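Local structure of glutathione S-transferase domain (4HZ2) at residues Thr110-Trp115 with Pro176-Leu181; Val129-Lys134 with Ala190-Phe195; Val160-Leu165 with Gln199-Leu204. The protein binds glutathione and probably acts as a glutathione transferase, with a thioredoxin-like N-terminal domain joined to an all-helical C-terminal domain. One frame throughout, in Å; residues are numbered along the deposited sequence.

Contact 1. Residues Thr110-Trp115 with Pro176-Leu181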
loop_
_atom_site.group_PDB
_atom_site.type_symbol
_atom_site.label_atom_id
_atom_site.label_comp_id
_atom_site.label_asym_id
_atom_site.label_seq_id
_atom_site.Cartn_x
_atom_site.Cartn_y
_atom_site.Cartn_z
ATOM N N THR B 110 -0.090 0.320 14.891
ATOM C CA THR B 110 0.630 1.179 13.956
ATOM C C THR B 110 1.815 0.452 13.315
ATOM O O THR B 110 2.059 0.586 12.094
ATOM C CB THR B 110 1.059 2.471 14.624
ATOM O OG1 THR B 110 -0.112 3.256 14.826
ATOM C CG2 THR B 110 2.032 3.259 13.749
ATOM N N ARG B 111 2.545 -0.326 14.118
ATOM C CA ARG B 111 3.639 -1.131 13.549
ATOM C C ARG B 111 3.118 -2.110 12.506
ATOM O O ARG B 111 3.757 -2.314 11.459
ATOM C CB ARG B 111 4.441 -1.870 14.617
ATOM C CG ARG B 111 5.169 -0.925 15.556
ATOM C CD ARG B 111 6.147 -0.053 14.793
ATOM N NE ARG B 111 6.996 0.701 15.713
ATOM C CZ ARG B 111 7.488 1.905 15.445
ATOM N NH1 ARG B 111 7.215 2.462 14.271
ATOM N NH2 ARG B 111 8.254 2.529 16.347
ATOM N N VAL B 112 1.944 -2.709 12.781
ATOM C CA VAL B 112 1.323 -3.572 11.785
ATOM C C VAL B 112 1.033 -2.775 10.488
ATOM O O VAL B 112 1.359 -3.217 9.383
ATOM C CB VAL B 112 0.010 -4.229 12.287
ATOM C CG1 VAL B 112 -0.731 -4.864 11.104
ATOM C CG2 VAL B 112 0.294 -5.272 13.351
ATOM N N HIS B 113 0.376 -1.615 10.609
ATOM C CA HIS B 113 0.090 -0.787 9.428
ATOM C C HIS B 113 1.336 -0.508 8.627
ATOM O O HIS B 113 1.298 -0.567 7.397
ATOM C CB HIS B 113 -0.570 0.546 9.811
ATOM C CG HIS B 113 -1.917 0.383 10.431
ATOM N ND1 HIS B 113 -2.416 1.267 11.361
ATOM C CD2 HIS B 113 -2.914 -0.524 10.200
ATOM C CE1 HIS B 113 -3.644 0.896 11.706
ATOM N NE2 HIS B 113 -3.961 -0.195 11.033
ATOM N N GLU B 114 2.424 -0.153 9.320
ATOM C CA GLU B 114 3.689 0.164 8.625
ATOM C C GLU B 114 4.152 -0.989 7.746
ATOM O O GLU B 114 4.509 -0.789 6.581
ATOM C CB GLU B 114 4.781 0.554 9.623
ATOM C CG GLU B 114 4.477 1.839 10.351
ATOM C CD GLU B 114 5.520 2.145 11.403
ATOM O OE1 GLU B 114 6.298 1.208 11.728
ATOM O OE2 GLU B 114 5.550 3.290 11.919
ATOM N N TRP B 115 4.139 -2.201 8.291
ATOM C CA TRP B 115 4.537 -3.354 7.489
ATOM C C TRP B 115 3.568 -3.598 6.321
ATOM O O TRP B 115 3.999 -4.036 5.243
ATOM C CB TRP B 115 4.667 -4.626 8.345
ATOM C CG TRP B 115 5.824 -4.609 9.240
ATOM C CD1 TRP B 115 5.814 -4.671 10.619
ATOM C CD2 TRP B 115 7.211 -4.649 8.847
ATOM N NE1 TRP B 115 7.122 -4.672 11.101
ATOM C CE2 TRP B 115 7.981 -4.712 10.031
ATOM C CE3 TRP B 115 7.871 -4.651 7.609
ATOM C CZ2 TRP B 115 9.380 -4.702 10.014
ATOM C CZ3 TRP B 115 9.288 -4.674 7.590
ATOM C CH2 TRP B 115 10.014 -4.708 8.798
ATOM N N PRO B 176 2.805 -13.467 16.408
ATOM C CA PRO B 176 2.391 -13.306 15.002
ATOM C C PRO B 176 1.164 -12.396 14.843
ATOM O O PRO B 176 0.255 -12.396 15.704
ATOM C CB PRO B 176 2.014 -14.738 14.573
ATOM C CG PRO B 176 1.750 -15.474 15.845
ATOM C CD PRO B 176 2.570 -14.827 16.933
ATOM N N THR B 177 1.133 -11.657 13.736
ATOM C CA THR B 177 0.022 -10.755 13.433
ATOM C C THR B 177 -0.224 -10.811 11.938
ATOM O O THR B 177 0.510 -11.503 11.202
ATOM C CB THR B 177 0.325 -9.281 13.823
ATOM O OG1 THR B 177 1.464 -8.828 13.069
ATOM C CG2 THR B 177 0.575 -9.118 15.347
ATOM N N ILE B 178 -1.221 -10.060 11.449
ATOM C CA ILE B 178 -1.418 -9.984 9.994
ATOM C C ILE B 178 -0.225 -9.348 9.269
ATOM O O ILE B 178 -0.107 -9.489 8.047
ATOM C CB ILE B 178 -2.708 -9.234 9.605
ATOM C CG1 ILE B 178 -2.725 -7.809 10.153
ATOM C CG2 ILE B 178 -3.927 -10.028 10.064
ATOM C CD1 ILE B 178 -3.837 -6.947 9.551
ATOM N N ALA B 179 0.649 -8.638 9.986
ATOM C CA ALA B 179 1.866 -8.172 9.307
ATOM C C ALA B 179 2.686 -9.377 8.826
ATOM O O ALA B 179 3.151 -9.396 7.675
ATOM C CB ALA B 179 2.678 -7.290 10.225
ATOM N N ASP B 180 2.853 -10.397 9.685
ATOM C CA ASP B 180 3.572 -11.597 9.247
ATOM C C ASP B 180 2.851 -12.263 8.077
ATOM O O ASP B 180 3.476 -12.698 7.116
ATOM C CB ASP B 180 3.805 -12.595 10.383
ATOM C CG ASP B 180 4.464 -11.955 11.578
ATOM O OD1 ASP B 180 5.718 -11.749 11.581
ATOM O OD2 ASP B 180 3.739 -11.566 12.509
ATOM N N LEU B 181 1.521 -12.388 8.165
ATOM C CA LEU B 181 0.768 -13.005 7.068
ATOM C C LEU B 181 0.973 -12.244 5.743
ATOM O O LEU B 181 1.227 -12.869 4.708
ATOM C CB LEU B 181 -0.737 -13.087 7.393
ATOM C CG LEU B 181 -1.169 -13.918 8.609
ATOM C CD1 LEU B 181 -2.700 -13.990 8.745
ATOM C CD2 LEU B 181 -0.573 -15.326 8.520
#

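Contact 2. Residues Val129-Lys134 with Ala190-Phe195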
loop_
_atom_site.group_PDB
_atom_site.type_symbol
_atom_site.label_atom_id
_atom_site.label_comp_id
_atom_site.label_asym_id
_atom_site.label_seq_id
_atom_site.Cartn_x
_atom_site.Cartn_y
_atom_site.Cartn_z
ATOM N N VAL B 129 5.702 -9.670 -8.507
ATOM C CA VAL B 129 5.813 -9.461 -9.945
ATOM C C VAL B 129 6.879 -10.358 -10.595
ATOM O O VAL B 129 6.619 -10.977 -11.634
ATOM C CB VAL B 129 6.028 -7.974 -10.278
ATOM C CG1 VAL B 129 6.292 -7.778 -11.773
ATOM C CG2 VAL B 129 4.809 -7.173 -9.811
ATOM N N ALA B 130 8.067 -10.451 -9.994
ATOM C CA ALA B 130 9.106 -11.327 -10.547
ATOM C C ALA B 130 8.653 -12.793 -10.568
ATOM O O ALA B 130 8.881 -13.510 -11.543
ATOM C CB ALA B 130 10.418 -11.192 -9.776
ATOM N N ARG B 131 8.009 -13.240 -9.493
ATOM C CA ARG B 131 7.443 -14.606 -9.462
ATOM C C ARG B 131 6.411 -14.810 -10.597
ATOM O O ARG B 131 6.395 -15.847 -11.276
ATOM C CB ARG B 131 6.836 -14.932 -8.097
ATOM C CG ARG B 131 5.908 -16.159 -8.082
ATOM C CD ARG B 131 5.603 -16.476 -6.630
ATOM N NE ARG B 131 4.714 -17.606 -6.357
ATOM C CZ ARG B 131 3.388 -17.527 -6.322
ATOM N NH1 ARG B 131 2.794 -16.369 -6.642
ATOM N NH2 ARG B 131 2.655 -18.601 -5.984
ATOM N N TYR B 132 5.565 -13.803 -10.806
ATOM C CA TYR B 132 4.568 -13.850 -11.857
ATOM C C TYR B 132 5.202 -13.962 -13.252
ATOM O O TYR B 132 4.876 -14.850 -14.048
ATOM C CB TYR B 132 3.672 -12.625 -11.765
ATOM C CG TYR B 132 2.539 -12.642 -12.756
ATOM C CD1 TYR B 132 1.446 -13.482 -12.571
ATOM C CD2 TYR B 132 2.565 -11.836 -13.879
ATOM C CE1 TYR B 132 0.406 -13.502 -13.480
ATOM C CE2 TYR B 132 1.536 -11.855 -14.797
ATOM C CZ TYR B 132 0.459 -12.688 -14.589
ATOM O OH TYR B 132 -0.566 -12.701 -15.498
ATOM N N LEU B 133 6.185 -13.098 -13.518
ATOM C CA LEU B 133 6.814 -13.079 -14.835
ATOM C C LEU B 133 7.676 -14.315 -15.098
ATOM O O LEU B 133 7.649 -14.838 -16.202
ATOM C CB LEU B 133 7.637 -11.805 -15.054
ATOM C CG LEU B 133 6.871 -10.481 -14.948
ATOM C CD1 LEU B 133 7.833 -9.301 -15.035
ATOM C CD2 LEU B 133 5.773 -10.368 -16.009
ATOM N N LYS B 134 8.437 -14.770 -14.093
ATOM C CA LYS B 134 9.368 -15.910 -14.253
ATOM C C LYS B 134 8.697 -17.277 -14.167
ATOM O O LYS B 134 8.961 -18.178 -14.977
ATOM C CB LYS B 134 10.444 -15.896 -13.179
ATOM C CG LYS B 134 11.467 -14.789 -13.277
ATOM C CD LYS B 134 12.390 -14.890 -12.076
ATOM C CE LYS B 134 13.419 -13.782 -12.087
ATOM N NZ LYS B 134 14.506 -14.084 -13.064
ATOM N N ALA B 190 9.480 -17.176 -2.419
ATOM C CA ALA B 190 10.452 -16.272 -3.040
ATOM C C ALA B 190 11.369 -16.998 -4.036
ATOM O O ALA B 190 11.906 -16.373 -4.965
ATOM C CB ALA B 190 11.271 -15.584 -1.956
ATOM N N GLU B 191 11.569 -18.306 -3.853
ATOM C CA GLU B 191 12.384 -19.070 -4.800
ATOM C C GLU B 191 11.839 -18.953 -6.230
ATOM O O GLU B 191 12.595 -18.993 -7.205
ATOM C CB GLU B 191 12.498 -20.538 -4.372
ATOM C CG GLU B 191 11.192 -21.318 -4.540
ATOM C CD GLU B 191 11.213 -22.689 -3.889
ATOM O OE1 GLU B 191 10.366 -22.934 -3.000
ATOM O OE2 GLU B 191 12.071 -23.518 -4.265
ATOM N N GLU B 192 10.524 -18.822 -6.364
ATOM C CA GLU B 192 9.898 -18.673 -7.691
ATOM C C GLU B 192 10.124 -17.290 -8.308
ATOM O O GLU B 192 9.851 -17.077 -9.502
ATOM C CB GLU B 192 8.393 -19.050 -7.658
ATOM C CG GLU B 192 8.194 -20.533 -7.404
ATOM C CD GLU B 192 6.761 -20.928 -7.128
ATOM O OE1 GLU B 192 5.934 -20.070 -6.801
ATOM O OE2 GLU B 192 6.459 -22.131 -7.220
ATOM N N ALA B 193 10.647 -16.369 -7.500
ATOM C CA ALA B 193 11.026 -15.046 -7.970
ATOM C C ALA B 193 12.548 -14.973 -8.104
ATOM O O ALA B 193 13.107 -13.894 -8.257
ATOM C CB ALA B 193 10.520 -13.964 -7.012
ATOM N N ASP B 194 13.196 -16.133 -8.032
ATOM C CA ASP B 194 14.648 -16.261 -8.161
ATOM C C ASP B 194 15.400 -15.612 -6.994
ATOM O O ASP B 194 16.527 -15.090 -7.166
ATOM C CB ASP B 194 15.137 -15.724 -9.512
ATOM C CG ASP B 194 15.105 -16.783 -10.620
ATOM O OD1 ASP B 194 14.646 -17.920 -10.385
ATOM O OD2 ASP B 194 15.555 -16.472 -11.739
ATOM N N PHE B 195 14.792 -15.665 -5.799
ATOM C CA PHE B 195 15.483 -15.270 -4.573
ATOM C C PHE B 195 15.828 -16.497 -3.737
ATOM O O PHE B 195 14.974 -17.334 -3.451
ATOM C CB PHE B 195 14.649 -14.284 -3.721
ATOM C CG PHE B 195 14.472 -12.938 -4.360
ATOM C CD1 PHE B 195 15.481 -11.977 -4.300
ATOM C CD2 PHE B 195 13.302 -12.632 -5.033
ATOM C CE1 PHE B 195 15.308 -10.737 -4.901
ATOM C CE2 PHE B 195 13.110 -11.402 -5.617
ATOM C CZ PHE B 195 14.122 -10.451 -5.569
HETATM O O HOH W 1 3.894 -21.214 -5.429
#

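Contact 3. Residues Val160-Leu165 with Gln199-Leu204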
loop_
_atom_site.group_PDB
_atom_site.type_symbol
_atom_site.label_atom_id
_atom_site.label_comp_id
_atom_site.label_asym_id
_atom_site.label_seq_id
_atom_site.Cartn_x
_atom_site.Cartn_y
_atom_site.Cartn_z
ATOM N N VAL B 160 15.519 -5.332 4.419
ATOM C CA VAL B 160 14.785 -4.626 5.477
ATOM C C VAL B 160 14.199 -5.688 6.434
ATOM O O VAL B 160 14.290 -5.593 7.655
ATOM C CB VAL B 160 13.648 -3.736 4.904
ATOM C CG1 VAL B 160 12.697 -3.280 6.009
ATOM C CG2 VAL B 160 14.206 -2.521 4.173
ATOM N N MET B 161 13.600 -6.719 5.860
ATOM C CA MET B 161 12.995 -7.777 6.677
ATOM C C MET B 161 14.075 -8.480 7.491
ATOM O O MET B 161 13.891 -8.764 8.657
ATOM C CB MET B 161 12.266 -8.762 5.769
ATOM C CG MET B 161 11.054 -8.119 5.119
ATOM S SD MET B 161 10.261 -9.290 4.003
ATOM C CE MET B 161 9.716 -10.553 5.186
ATOM N N GLU B 162 15.206 -8.755 6.859
ATOM C CA GLU B 162 16.328 -9.440 7.531
ATOM C C GLU B 162 16.833 -8.643 8.729
ATOM O O GLU B 162 17.106 -9.212 9.800
ATOM C CB GLU B 162 17.466 -9.718 6.535
ATOM C CG GLU B 162 18.724 -10.346 7.158
ATOM C CD GLU B 162 18.537 -11.845 7.347
ATOM O OE1 GLU B 162 17.506 -12.377 6.869
ATOM O OE2 GLU B 162 19.398 -12.509 7.950
ATOM N N GLN B 163 16.956 -7.335 8.553
ATOM C CA GLN B 163 17.486 -6.458 9.595
ATOM C C GLN B 163 16.569 -6.537 10.829
ATOM O O GLN B 163 17.020 -6.574 11.974
ATOM C CB GLN B 163 17.526 -5.018 9.047
ATOM C CG GLN B 163 18.326 -4.006 9.836
ATOM C CD GLN B 163 17.566 -3.481 11.043
ATOM O OE1 GLN B 163 16.330 -3.411 11.053
ATOM N NE2 GLN B 163 18.302 -3.114 12.070
ATOM N N HIS B 164 15.257 -6.577 10.593
ATOM C CA HIS B 164 14.337 -6.610 11.700
ATOM C C HIS B 164 14.317 -8.014 12.335
ATOM O O HIS B 164 14.376 -8.161 13.556
ATOM C CB HIS B 164 12.914 -6.266 11.224
ATOM C CG HIS B 164 11.892 -6.430 12.306
ATOM N ND1 HIS B 164 11.463 -5.377 13.097
ATOM C CD2 HIS B 164 11.268 -7.540 12.779
ATOM C CE1 HIS B 164 10.607 -5.833 14.000
ATOM N NE2 HIS B 164 10.491 -7.143 13.843
ATOM N N LEU B 165 14.210 -9.046 11.497
ATOM C CA LEU B 165 13.992 -10.416 11.980
ATOM C C LEU B 165 15.256 -11.065 12.573
ATOM O O LEU B 165 15.198 -12.122 13.204
ATOM C CB LEU B 165 13.446 -11.279 10.842
ATOM C CG LEU B 165 11.962 -10.921 10.516
ATOM C CD1 LEU B 165 11.521 -11.452 9.154
ATOM C CD2 LEU B 165 10.952 -11.375 11.578
ATOM N N GLN B 199 20.273 -16.820 1.649
ATOM C CA GLN B 199 21.046 -15.573 1.746
ATOM C C GLN B 199 20.444 -14.533 2.704
ATOM O O GLN B 199 21.076 -13.485 2.972
ATOM C CB GLN B 199 21.225 -14.949 0.363
ATOM C CG GLN B 199 21.854 -15.890 -0.639
ATOM C CD GLN B 199 23.213 -16.365 -0.167
ATOM O OE1 GLN B 199 23.452 -17.565 -0.050
ATOM N NE2 GLN B 199 24.098 -15.418 0.145
ATOM N N TRP B 200 19.236 -14.811 3.204
ATOM C CA TRP B 200 18.574 -13.988 4.219
ATOM C C TRP B 200 18.137 -14.918 5.344
ATOM O O TRP B 200 16.947 -15.214 5.493
ATOM C CB TRP B 200 17.338 -13.261 3.635
ATOM C CG TRP B 200 17.716 -12.182 2.621
ATOM C CD1 TRP B 200 18.002 -10.877 2.894
ATOM C CD2 TRP B 200 17.859 -12.338 1.195
ATOM N NE1 TRP B 200 18.319 -10.199 1.728
ATOM C CE2 TRP B 200 18.227 -11.069 0.670
ATOM C CE3 TRP B 200 17.707 -13.420 0.307
ATOM C CZ2 TRP B 200 18.454 -10.852 -0.707
ATOM C CZ3 TRP B 200 17.916 -13.198 -1.073
ATOM C CH2 TRP B 200 18.289 -11.915 -1.560
ATOM N N PRO B 201 19.094 -15.384 6.143
ATOM C CA PRO B 201 18.812 -16.480 7.051
ATOM C C PRO B 201 17.776 -16.152 8.114
ATOM O O PRO B 201 17.074 -17.061 8.559
ATOM C CB PRO B 201 20.192 -16.804 7.681
ATOM C CG PRO B 201 21.064 -15.632 7.360
ATOM C CD PRO B 201 20.526 -15.036 6.087
ATOM N N ALA B 202 17.716 -14.899 8.573
ATOM C CA ALA B 202 16.691 -14.508 9.558
ATOM C C ALA B 202 15.312 -14.526 8.893
ATOM O O ALA B 202 14.323 -14.917 9.518
ATOM C CB ALA B 202 16.975 -13.146 10.184
ATOM N N VAL B 203 15.231 -14.097 7.637
ATOM C CA VAL B 203 13.969 -14.220 6.891
ATOM C C VAL B 203 13.594 -15.695 6.708
ATOM O O VAL B 203 12.432 -16.071 6.890
ATOM C CB VAL B 203 14.012 -13.496 5.526
ATOM C CG1 VAL B 203 12.690 -13.675 4.799
ATOM C CG2 VAL B 203 14.321 -12.011 5.748
ATOM N N LEU B 204 14.569 -16.541 6.380
ATOM C CA LEU B 204 14.292 -17.971 6.170
ATOM C C LEU B 204 13.740 -18.576 7.458
ATOM O O LEU B 204 12.753 -19.338 7.436
ATOM C CB LEU B 204 15.538 -18.725 5.708
ATOM C CG LEU B 204 15.430 -20.231 5.472
ATOM C CD1 LEU B 204 14.336 -20.502 4.455
ATOM C CD2 LEU B 204 16.771 -20.815 5.011
HETATM O O HOH W 2 14.057 -14.771 12.300
#

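Contact 1. Residues Thr110-Trp115 with Pro176-Leu181
V112 and A179 bring the two helices together, with their CA atoms 5.3 Å apart, and the contact between these segments is van der Waals in kind and mostly apolar. V112 splits its work between two branches. CG1, anti to the backbone N (chi1 168°), lies 3.7 Å from I178 CG1, the two side chains crossing at about a right angle. CG2 meets T177 tip to tip, 3.8 Å from T177 OG1, the one polar side-chain atom that V112 touches. One turn on, W115 contributes CB, which sits 3.8 Å from A179 CB; its indole then leads away, to pack edge-to-face with F118.

The polar bonds stay within each segment. T177 and D180 form a capping box at the start of helix 178-187: T177 OG1 accepts from A179 N at 3.2 Å, and D180 OD2 accepts from T177 N at 2.9 Å through its anti lone pair. D180 OD1 takes W206 NE1 and the backbone N of L171, so both carboxylate oxygens are engaged. On helix 107-137, R111 NH1 bridges to E114 OE1 at 3.0 Å.

The chemistry separates two tasks. The cap, a feature well known in the GST helical domain, gives T177 N and A179 N acceptors from nearby side chains, while mainly methyl and methylene groups face the neighbouring helix. R111 and E114 turn to the second subunit, to A84 O and R86 there.

Contact 2. Residues Val129-Lys134 with Ala190-Phe195
A130 opens the contact by setting its CB 3.9 Å from A193 CB, two small side chains that let helix 107-137 come close to the turn following helix 178-187. At R131 the backbones nearly touch: its CA is 3.9 Å from that of A193, and the same CA makes a CA-H...O contact of 3.5 Å with E192 O. The R131 side chain leaves with CG anti to the backbone N (chi1 164°) and stays extended as far as NE, which lays it beside E192, both pointing the same way. R131 CG passes 3.8 Å from E192 CB, and NE donates to E192 OE1 at 2.8 Å, with the guanidinium and carboxylate planes 27° apart. A water closes the edge, accepting from R131 NH2 and donating to E192 OE1. R131 NH2 also reaches G30 O, while E192 OE2 takes R189 NH2 and the backbone N of L222. K134, a turn later, bends at its last torsion (chi4 -78°), and NZ meets D194 OD2 at 2.9 Å, from above the carboxylate plane; this bridge holds for one of two D194 conformers and is less certain.

A buried ion pair and a less certain surface one thus flank an alanine seam. With several donors around it, the E192 carboxylate is probably kept ionised, and R131, whose side chain is about 8 Å from bound glutathione, ties the helical domain to the G30 backbone beside the glutathione-binding S31.

Contact 3. Residues Val160-Leu165 with Gln199-Leu204
E162 reaches from helix 144-165 to the start of helix 201-211 and lies against it from CB to the carboxylate. Its CB lies near the plane of the W200 indole, at the ring edge, 3.9 Å from W200 CD1. CG stands anti to the backbone N, and a bend at the next torsion (chi2 81°) turns the carboxylate over the opening turn of the other helix. CD comes 3.5 Å from A202 CB. At the tip the two oxygens divide the first amides: OE1 accepts from V203 N and OE2 from A202 N, each at 3.0 Å. Both donors arrive on the syn side, the first 30° and the second 19° out of the carboxylate plane, and the two bonds fix the rotation of the group. OE1 also lies against W200 CB and V203 CG2, and OE2 rests 3.3 Å from P201 CD. At this helix start, with W200 at the N-cap position, A202 N and V203 N thus find acceptors on a side chain of another helix, and the partial positive charge there would be expected to stabilise the carboxylate as an anion.

Beside these bonds, M161 CB packs 3.8 Å from V203 CG2, and L165 CB meets A202 CB. A water donates to both L165 O and A202 O, joining the last turn of one helix to the first of the other.

W200 NE1 turns back to D159 on helix 144-165. M161 continues inward against F118 and H123 of helix 107-137 and L183 and T187 of helix 178-187, while V160 and Q163 pack on A70 of the second subunit.

How the contacts relate
All three contacts belong to the helical C-terminal domain, but at different depths. Contact 1 is core and mainly apolar, and contact 2, also mostly buried, adds ion pairs and holds another part of the same helix, 107-137, on the opposite side of the chain's centre; their centres are 23 Å apart. Contact 3, farther out and partly buried, relies on a carboxylate that accepts from two amides at a helix start. It touches both others: H164 and V160 pack on the W115 ring of contact 1, and W200 meets F195 of contact 2. Contacts 1 and 3 also reach the second subunit, whereas contact 2 lies nearest the glutathione site.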